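Local coordinates for transketolase (Campylobacter jejuni, PDB 3L84), which belongs to the transketolase family of thiamine diphosphate-binding proteins, built from two domains that share that fold and a smaller C-terminal domain, at residues A[109-114]-A[401-406]; A[423-428]-A[463-468]; A[461-464]-A[469-472]; A[484-489]-A[493-498]. All blocks are in the same frame, centred on the assembly; numbering follows the deposited sequence.

Contact 1 of 4, residues A[109-114]-A[401-406]; sequences VEIATG and FARYGI
R403, near the C-terminal end of helix 391-404, sends its guanidinium group across to the backbone carbonyls of V109 and E110, which joins two alpha/beta domains of the transketolase fold: helix 391-404 belongs to the pyrimidine-binding domain, and loop 109-114 to the thiamine diphosphate-binding domain. The two stronger hydrogen bonds converge on one acceptor, E110 O. R403 NE lies 2.9 Å from E110 O with an N-H...O angle of 160°, and R403 NH2 reaches the same E110 O at 3.1 Å by a more bent path. This is a side-on, bifurcated grip: the oxygen lies close to the guanidinium plane, while NE is tilted out of the carbonyl plane and NH2 stands above it, both on one face. A weak third bond runs from R403 NH2 to V109 O at 3.3 Å. Bends at chi2 and chi3 (-74° and -66°) curl the arginine chain and turn its NE edge toward the loop.

Water supports the join. One molecule donates to V109 O at 2.7 Å and accepts weakly from R403 NH2; another lies 2.8 Å from R403 O, near the E110 carboxylate.

The charges themselves do not pair here, since E110 OE1 stays 5.1 Å from R403 NH2 and the E110 carboxylate makes its salt bridge with R58. The loop thus offers the arginine neutral carbonyls, two successive ones. Apolar packing is slight: M431 of helix 418-431 touches both I111 and R403, and between these two the closest approach is I111 CD1 to R403 CG, 4.3 Å.

Contact 2 of 4, residues A[423-428]-A[463-468]; sequences PAARIA and RAMPNF
The carbonyl oxygen of A425 is met by two apolar groups: F468 CE1 comes to 3.5 Å from A425 O, and the selenium of M465, which is present as selenomethionine, to 4.0 Å from that same atom. The oxygen lies at the edge of the F468 ring and in its plane, so it faces the ring's C-H rim. The contact packs the turn after helix 458-464 on helix 418-431 of the pyrimidine-binding domain, next to the second subunit. M465 carries most of it. With CG anti to the backbone N (chi1 180°) and chi2 also extended, its chain runs straight out and lays SE against the helix backbone, 3.6 Å from R426 CA. A bend at chi3 then swings CE toward A425 CB, at 4.4 Å. F468 CZ packs on the A425 methyl, 4.2 Å from A425 CB. Of the R426 side chain, CB alone comes near M465 SE, at 4.1 Å; the extended chain leads on to the second subunit, where E457 of that subunit takes a salt bridge from NE and its P451 and Q454 carbonyls accept from NH1 and NH2. Within this buried interface, cohesion comes from dispersion and shape, while the polar ends find their partners elsewhere.

Contact 3 of 4, residues A[461-464]-A[469-472]; sequences TFRA and LTFR
T470 lays its hydroxyl and methyl against the CB of F462, with T470 OG1 at 3.5 Å and T470 CG2 at 4.0 Å from F462 CB. Its chi1 of -54° places OG1 beside the backbone N and CG2 anti to it, and both branches face helix 458-464. OG1 is also 3.5 Å from F462 O, too far to count as a bond; its hydrogen-bond partner is the carboxylate of E563. The F462 ring leads away from the strand to meet F439 and F468, both edge-to-face, so this phenylalanine gives the contact its CB and backbone. R463 runs alongside, its CG 4.3 Å from T470 CB. One water links the R463 side chain to the T470 backbone: it accepts from R463 NE at 3.0 Å, in the guanidinium plane, and donates to T470 O at 2.6 Å. NH1 and NH2 of R463 form salt bridges to E591 and E585, which probably balance its charge. In the fold, helix 458-464 packs on the outermost strand of the parallel sheet, strand 469-471; helix 562-566 touches R463, L469 and F471, and strand 493-496 is bonded to strand 469-471.

Contact 4 of 4, residues A[484-489]-A[493-498]; sequences QIALNA and SAFVLS
S493 OG and F495 CG both turn beside their own backbone N (chi1 -67° and -65°), which brings the hydroxyl and the ring to the methyl of A486. The two elements follow one another in a beta-alpha-beta crossover, strand 469-471, helix 476-488, strand 493-496, and the contact is where the helix comes down onto its second strand. A486 CB points at the strand and is the point of contact: S493 OG lies 3.4 Å from A486 CB, and F495 CZ 3.8 Å from it. The CZ atom approaches the methyl obliquely, from the far end of a ring that stacks with W483 of the same helix. S493 CB follows at 3.9 Å from A486 CB, so the serine touches with its CB as well as its hydroxyl. With only the A486 methyl between them, A486 CA and S493 CA are 6.1 Å apart. Polar atoms at this buried seam are also served. K434 NZ bonds A486 O from outside the contact, and a single water completes the link by donating to A486 O at 2.9 Å while accepting the hydroxyl proton of S493 OG at 2.7 Å.

In the fold
Contacts 2, 3 and 4 are buried and all lie in the pyrimidine-binding domain, whereas contact 1 is only partly buried and spans two domains. Contacts 2 and 3 share helix 458-464 and its C-terminal end, and the rings of F468 and F462 pack between them; both also reach the second subunit. Contacts 3 and 4 meet in one sheet, where strands 469-471 and 493-496 are neighbours, while F468 of contact 2 packs on the start of strand 493-496. Contact 1 touches contact 2 through A112 and I427. Direct hydrogen bonds as well as water mark contact 1, water alone bridges contacts 3 and 4, and contact 2 is mainly apolar, without a hydrogen bond between its segments.

Contact 1 of 4, residues A[109-114]-A[401-406]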
# COMPACT_ATOMS: atom_id res chain seq x y z
N VAL A 109 -5.52 21.65 13.83
CA VAL A 109 -5.09 20.76 12.76
C VAL A 109 -6.24 19.78 12.47
O VAL A 109 -6.67 19.01 13.33
CB VAL A 109 -3.83 20.00 13.16
CG1 VAL A 109 -3.56 18.89 12.14
CG2 VAL A 109 -2.63 20.95 13.28
N GLU A 110 -6.74 19.79 11.25
CA GLU A 110 -7.92 19.01 10.94
C GLU A 110 -7.66 17.52 10.89
O GLU A 110 -8.52 16.71 11.26
CB GLU A 110 -8.54 19.47 9.61
CG GLU A 110 -9.19 20.87 9.69
CD GLU A 110 -10.43 20.96 10.55
OE1 GLU A 110 -10.98 19.89 10.91
OE2 GLU A 110 -10.83 22.10 10.83
N ILE A 111 -6.51 17.16 10.36
CA ILE A 111 -6.17 15.75 10.13
C ILE A 111 -4.67 15.68 10.01
O ILE A 111 -4.04 16.64 9.58
CB ILE A 111 -6.94 15.21 8.90
CG1 ILE A 111 -6.83 13.68 8.77
CG2 ILE A 111 -6.46 15.85 7.61
CD1 ILE A 111 -8.03 13.06 8.06
N ALA A 112 -4.07 14.60 10.47
CA ALA A 112 -2.65 14.42 10.34
C ALA A 112 -2.28 14.19 8.91
O ALA A 112 -2.94 13.40 8.23
CB ALA A 112 -2.16 13.21 11.21
N THR A 113 -1.28 14.89 8.42
CA THR A 113 -0.82 14.71 7.04
C THR A 113 0.69 14.66 7.01
O THR A 113 1.36 15.02 7.94
CB THR A 113 -1.31 15.83 6.08
OG1 THR A 113 -0.78 17.07 6.50
CG2 THR A 113 -2.87 15.87 6.01
N GLY A 114 1.23 14.27 5.89
CA GLY A 114 2.67 14.04 5.79
C GLY A 114 2.94 13.13 4.61
O GLY A 114 3.46 13.58 3.60
N PHE A 401 -14.07 11.00 7.43
CA PHE A 401 -15.39 10.78 8.03
C PHE A 401 -15.25 10.68 9.54
O PHE A 401 -16.08 11.20 10.28
CB PHE A 401 -16.10 9.52 7.50
CG PHE A 401 -16.93 9.71 6.26
CD1 PHE A 401 -16.39 9.71 5.00
CD2 PHE A 401 -18.31 9.90 6.39
CE1 PHE A 401 -17.18 9.89 3.88
CE2 PHE A 401 -19.12 10.07 5.26
CZ PHE A 401 -18.56 10.04 4.02
N ALA A 402 -14.26 9.95 10.02
CA ALA A 402 -14.06 9.78 11.46
C ALA A 402 -13.68 11.08 12.18
O ALA A 402 -13.95 11.21 13.38
CB ALA A 402 -12.99 8.70 11.69
N ARG A 403 -13.06 12.01 11.47
CA ARG A 403 -12.70 13.31 12.02
C ARG A 403 -13.79 14.34 11.85
O ARG A 403 -13.70 15.39 12.49
CB ARG A 403 -11.39 13.83 11.39
CG ARG A 403 -10.15 13.08 11.85
CD ARG A 403 -9.78 13.46 13.26
NE ARG A 403 -9.36 14.86 13.36
CZ ARG A 403 -9.34 15.60 14.46
NH1 ARG A 403 -9.80 15.14 15.62
NH2 ARG A 403 -8.87 16.83 14.38
N TYR A 404 -14.82 14.09 11.04
CA TYR A 404 -15.76 15.16 10.72
C TYR A 404 -16.52 15.67 11.93
O TYR A 404 -16.70 16.88 12.08
CB TYR A 404 -16.74 14.68 9.62
CG TYR A 404 -17.62 15.78 9.10
CD1 TYR A 404 -17.18 16.64 8.14
CD2 TYR A 404 -18.88 16.00 9.63
CE1 TYR A 404 -17.92 17.67 7.71
CE2 TYR A 404 -19.66 17.02 9.20
CZ TYR A 404 -19.19 17.88 8.22
OH TYR A 404 -19.97 18.94 7.80
N GLY A 405 -17.02 14.78 12.77
CA GLY A 405 -17.59 15.13 14.05
C GLY A 405 -18.78 14.27 14.46
O GLY A 405 -19.14 14.27 15.63
N ILE A 406 -19.44 13.61 13.52
CA ILE A 406 -20.70 12.92 13.77
C ILE A 406 -20.77 11.48 13.21
O ILE A 406 -21.85 10.83 13.35
CB ILE A 406 -21.90 13.73 13.23
CG1 ILE A 406 -21.75 14.01 11.73
CG2 ILE A 406 -22.10 15.01 14.06
CD1 ILE A 406 -23.06 14.49 11.04
O HOH W 1 -7.14 18.88 15.99
O HOH W 2 -13.48 17.70 10.86

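Contact 2 of 4, residues A[423-428]-A[463-468]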
# COMPACT_ATOMS: atom_id res chain seq x y z
N PRO A 423 -1.11 2.45 4.30
CA PRO A 423 -0.57 3.77 4.72
C PRO A 423 -1.62 4.65 5.36
O PRO A 423 -1.34 5.42 6.27
CB PRO A 423 -0.05 4.38 3.40
CG PRO A 423 0.23 3.22 2.56
CD PRO A 423 -0.84 2.18 2.88
N ALA A 424 -2.87 4.56 4.89
CA ALA A 424 -3.98 5.31 5.46
C ALA A 424 -4.45 4.70 6.77
O ALA A 424 -4.81 5.42 7.69
CB ALA A 424 -5.15 5.39 4.45
N ALA A 425 -4.43 3.37 6.89
CA ALA A 425 -4.70 2.76 8.19
C ALA A 425 -3.72 3.26 9.24
O ALA A 425 -4.08 3.48 10.40
CB ALA A 425 -4.67 1.22 8.09
N ARG A 426 -2.47 3.46 8.85
CA ARG A 426 -1.48 3.94 9.77
C ARG A 426 -1.82 5.34 10.26
O ARG A 426 -1.58 5.64 11.43
CB ARG A 426 -0.11 3.93 9.10
CG ARG A 426 1.02 3.97 10.08
CD ARG A 426 2.41 3.96 9.38
NE ARG A 426 3.46 3.61 10.33
CZ ARG A 426 4.31 4.45 10.90
NH1 ARG A 426 4.28 5.74 10.62
NH2 ARG A 426 5.21 3.97 11.74
N ILE A 427 -2.35 6.21 9.40
CA ILE A 427 -2.79 7.53 9.85
C ILE A 427 -3.94 7.40 10.85
O ILE A 427 -4.00 8.15 11.84
CB ILE A 427 -3.17 8.42 8.66
CG1 ILE A 427 -1.97 8.70 7.76
CG2 ILE A 427 -3.81 9.73 9.14
CD1 ILE A 427 -1.03 9.79 8.36
N ALA A 428 -4.87 6.49 10.63
CA ALA A 428 -5.93 6.25 11.62
C ALA A 428 -5.33 5.92 12.98
O ALA A 428 -5.79 6.40 14.03
CB ALA A 428 -6.86 5.14 11.13
N ARG A 463 -0.77 -6.51 13.70
CA ARG A 463 -0.39 -6.64 15.09
C ARG A 463 0.80 -5.77 15.40
O ARG A 463 0.83 -5.17 16.49
CB ARG A 463 -0.10 -8.08 15.44
CG ARG A 463 -1.36 -8.92 15.44
CD ARG A 463 -1.03 -10.37 15.64
NE ARG A 463 -2.23 -11.19 15.80
CZ ARG A 463 -2.23 -12.50 15.69
NH1 ARG A 463 -1.15 -13.14 15.29
NH2 ARG A 463 -3.38 -13.16 15.87
N ALA A 464 1.76 -5.61 14.50
CA ALA A 464 2.94 -4.80 14.75
C ALA A 464 2.64 -3.31 14.73
O ALA A 464 3.36 -2.53 15.37
CB ALA A 464 4.03 -5.11 13.75
N MSE A 465 1.66 -2.86 13.96
CA MSE A 465 1.29 -1.46 13.91
C MSE A 465 0.75 -0.98 15.27
O MSE A 465 -0.24 -1.52 15.78
CB MSE A 465 0.23 -1.26 12.83
CG MSE A 465 -0.22 0.21 12.72
SE MSE A 465 -1.37 0.60 11.20
CE MSE A 465 -2.36 -1.08 11.02
N PRO A 466 1.36 0.05 15.84
CA PRO A 466 0.82 0.58 17.08
C PRO A 466 -0.60 1.11 16.97
O PRO A 466 -1.04 1.50 15.89
CB PRO A 466 1.82 1.71 17.44
CG PRO A 466 3.09 1.29 16.77
CD PRO A 466 2.64 0.69 15.48
N ASN A 467 -1.26 1.24 18.13
CA ASN A 467 -2.56 1.89 18.22
C ASN A 467 -3.63 1.26 17.32
O ASN A 467 -4.44 1.96 16.74
CB ASN A 467 -2.50 3.41 17.92
CG ASN A 467 -1.74 4.20 18.92
OD1 ASN A 467 -1.44 3.72 20.03
ND2 ASN A 467 -1.47 5.45 18.59
N PHE A 468 -3.61 -0.05 17.23
CA PHE A 468 -4.60 -0.84 16.51
C PHE A 468 -4.92 -2.04 17.33
O PHE A 468 -4.01 -2.67 17.94
CB PHE A 468 -4.08 -1.37 15.16
CG PHE A 468 -4.85 -0.88 13.97
CD1 PHE A 468 -4.44 0.23 13.34
CD2 PHE A 468 -6.04 -1.48 13.57
CE1 PHE A 468 -5.09 0.71 12.31
CE2 PHE A 468 -6.71 -0.97 12.45
CZ PHE A 468 -6.25 0.13 11.86

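Contact 3 of 4, residues A[461-464]-A[469-472]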
# COMPACT_ATOMS: atom_id res chain seq x y z
N THR A 461 1.60 -7.69 10.19
CA THR A 461 1.60 -6.26 9.94
C THR A 461 0.66 -5.51 10.86
O THR A 461 1.08 -4.54 11.50
CB THR A 461 1.22 -5.95 8.51
OG1 THR A 461 2.19 -6.53 7.63
CG2 THR A 461 1.09 -4.45 8.23
N PHE A 462 -0.59 -5.95 10.94
CA PHE A 462 -1.56 -5.25 11.75
C PHE A 462 -1.27 -5.37 13.25
O PHE A 462 -1.46 -4.40 13.98
CB PHE A 462 -3.00 -5.62 11.36
CG PHE A 462 -3.48 -4.80 10.24
CD1 PHE A 462 -3.09 -5.05 8.96
CD2 PHE A 462 -4.32 -3.73 10.51
CE1 PHE A 462 -3.50 -4.15 7.91
CE2 PHE A 462 -4.75 -2.90 9.51
CZ PHE A 462 -4.30 -3.08 8.24
N ARG A 463 -0.77 -6.51 13.70
CA ARG A 463 -0.39 -6.64 15.09
C ARG A 463 0.80 -5.77 15.40
O ARG A 463 0.83 -5.17 16.49
CB ARG A 463 -0.10 -8.08 15.44
CG ARG A 463 -1.36 -8.92 15.44
CD ARG A 463 -1.03 -10.37 15.64
NE ARG A 463 -2.23 -11.19 15.80
CZ ARG A 463 -2.23 -12.50 15.69
NH1 ARG A 463 -1.15 -13.14 15.29
NH2 ARG A 463 -3.38 -13.16 15.87
N ALA A 464 1.76 -5.61 14.50
CA ALA A 464 2.94 -4.80 14.75
C ALA A 464 2.64 -3.31 14.73
O ALA A 464 3.36 -2.53 15.37
CB ALA A 464 4.03 -5.11 13.75
N LEU A 469 -6.18 -2.40 17.35
CA LEU A 469 -6.59 -3.73 17.82
C LEU A 469 -6.87 -4.61 16.61
O LEU A 469 -7.55 -4.16 15.70
CB LEU A 469 -7.83 -3.63 18.69
CG LEU A 469 -7.67 -2.79 19.95
CD1 LEU A 469 -8.99 -2.76 20.72
CD2 LEU A 469 -6.54 -3.33 20.85
N THR A 470 -6.38 -5.83 16.60
CA THR A 470 -6.59 -6.70 15.45
C THR A 470 -7.39 -7.89 15.98
O THR A 470 -6.83 -8.81 16.60
CB THR A 470 -5.28 -7.16 14.81
OG1 THR A 470 -4.50 -5.98 14.51
CG2 THR A 470 -5.50 -7.94 13.51
N PHE A 471 -8.69 -7.91 15.73
CA PHE A 471 -9.56 -8.99 16.19
C PHE A 471 -9.70 -10.06 15.14
O PHE A 471 -9.96 -9.76 13.98
CB PHE A 471 -10.95 -8.46 16.52
CG PHE A 471 -10.99 -7.55 17.69
CD1 PHE A 471 -10.91 -8.05 18.97
CD2 PHE A 471 -11.10 -6.18 17.51
CE1 PHE A 471 -11.00 -7.20 20.06
CE2 PHE A 471 -11.18 -5.35 18.62
CZ PHE A 471 -11.12 -5.89 19.87
N ARG A 472 -9.52 -11.32 15.52
CA ARG A 472 -9.70 -12.46 14.61
C ARG A 472 -10.64 -13.46 15.31
O ARG A 472 -10.20 -14.45 15.89
CB ARG A 472 -8.38 -13.06 14.21
CG ARG A 472 -8.46 -14.13 13.19
CD ARG A 472 -7.08 -14.51 12.59
NE ARG A 472 -7.21 -15.53 11.53
CZ ARG A 472 -6.89 -16.81 11.61
NH1 ARG A 472 -6.29 -17.32 12.67
NH2 ARG A 472 -7.11 -17.56 10.56
O HOH W 3 -4.42 -9.69 17.17

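Contact 4 of 4, residues A[484-489]-A[493-498]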
# COMPACT_ATOMS: atom_id res chain seq x y z
N GLN A 484 -18.03 -4.87 20.84
CA GLN A 484 -18.30 -4.15 22.08
C GLN A 484 -17.03 -3.48 22.59
O GLN A 484 -17.06 -2.34 23.04
CB GLN A 484 -18.96 -5.06 23.12
CG GLN A 484 -20.38 -5.47 22.72
CD GLN A 484 -20.97 -6.55 23.59
OE1 GLN A 484 -20.34 -7.56 23.84
NE2 GLN A 484 -22.22 -6.32 24.04
N ILE A 485 -15.91 -4.19 22.52
CA ILE A 485 -14.62 -3.58 22.87
C ILE A 485 -14.23 -2.48 21.90
O ILE A 485 -13.83 -1.38 22.33
CB ILE A 485 -13.52 -4.65 22.92
CG1 ILE A 485 -13.83 -5.70 23.99
CG2 ILE A 485 -12.14 -4.00 23.15
CD1 ILE A 485 -13.18 -7.08 23.73
N ALA A 486 -14.34 -2.74 20.61
CA ALA A 486 -13.91 -1.76 19.61
C ALA A 486 -14.65 -0.44 19.74
O ALA A 486 -14.04 0.64 19.61
CB ALA A 486 -14.10 -2.30 18.22
N LEU A 487 -15.96 -0.47 20.00
CA LEU A 487 -16.71 0.78 20.14
C LEU A 487 -16.30 1.58 21.35
O LEU A 487 -16.41 2.79 21.30
CB LEU A 487 -18.22 0.52 20.14
CG LEU A 487 -18.72 0.04 18.80
CD1 LEU A 487 -20.13 -0.51 18.98
CD2 LEU A 487 -18.76 1.05 17.69
N ASN A 488 -15.86 0.93 22.43
CA ASN A 488 -15.45 1.59 23.66
C ASN A 488 -13.97 1.96 23.67
O ASN A 488 -13.51 2.73 24.51
CB ASN A 488 -15.75 0.73 24.90
CG ASN A 488 -17.22 0.76 25.34
OD1 ASN A 488 -17.64 -0.12 26.09
ND2 ASN A 488 -17.94 1.77 24.96
N ALA A 489 -13.20 1.43 22.73
CA ALA A 489 -11.75 1.62 22.70
C ALA A 489 -11.38 3.01 22.26
O ALA A 489 -12.20 3.76 21.71
CB ALA A 489 -11.09 0.61 21.75
N SER A 493 -9.79 -0.30 15.17
CA SER A 493 -9.77 -1.77 15.18
C SER A 493 -9.95 -2.34 13.79
O SER A 493 -10.64 -1.75 12.93
CB SER A 493 -10.93 -2.33 16.03
OG SER A 493 -10.83 -2.05 17.44
N ALA A 494 -9.32 -3.50 13.56
CA ALA A 494 -9.54 -4.31 12.41
C ALA A 494 -10.24 -5.60 12.82
O ALA A 494 -9.99 -6.13 13.91
CB ALA A 494 -8.22 -4.66 11.72
N PHE A 495 -11.11 -6.10 11.95
CA PHE A 495 -11.82 -7.36 12.10
C PHE A 495 -11.37 -8.27 10.96
O PHE A 495 -11.58 -7.98 9.78
CB PHE A 495 -13.32 -7.10 12.06
CG PHE A 495 -13.80 -6.29 13.21
CD1 PHE A 495 -14.27 -6.89 14.38
CD2 PHE A 495 -13.72 -4.94 13.18
CE1 PHE A 495 -14.71 -6.09 15.45
CE2 PHE A 495 -14.14 -4.18 14.24
CZ PHE A 495 -14.62 -4.75 15.37
N VAL A 496 -10.74 -9.38 11.34
CA VAL A 496 -10.15 -10.34 10.41
C VAL A 496 -11.06 -11.58 10.39
O VAL A 496 -11.20 -12.26 11.42
CB VAL A 496 -8.73 -10.66 10.82
CG1 VAL A 496 -8.10 -11.80 9.95
CG2 VAL A 496 -7.83 -9.42 10.81
N LEU A 497 -11.73 -11.77 9.26
CA LEU A 497 -12.93 -12.58 9.18
C LEU A 497 -12.79 -13.67 8.10
O LEU A 497 -12.17 -13.45 7.06
CB LEU A 497 -14.12 -11.67 8.87
CG LEU A 497 -14.31 -10.53 9.88
CD1 LEU A 497 -15.20 -9.46 9.28
CD2 LEU A 497 -14.79 -11.02 11.22
N SER A 498 -13.43 -14.82 8.33
CA SER A 498 -13.33 -15.95 7.42
C SER A 498 -14.31 -15.92 6.29
O SER A 498 -15.45 -15.41 6.44
CB SER A 498 -13.49 -17.26 8.19
OG SER A 498 -14.84 -17.46 8.59
O HOH W 4 -11.88 0.44 17.72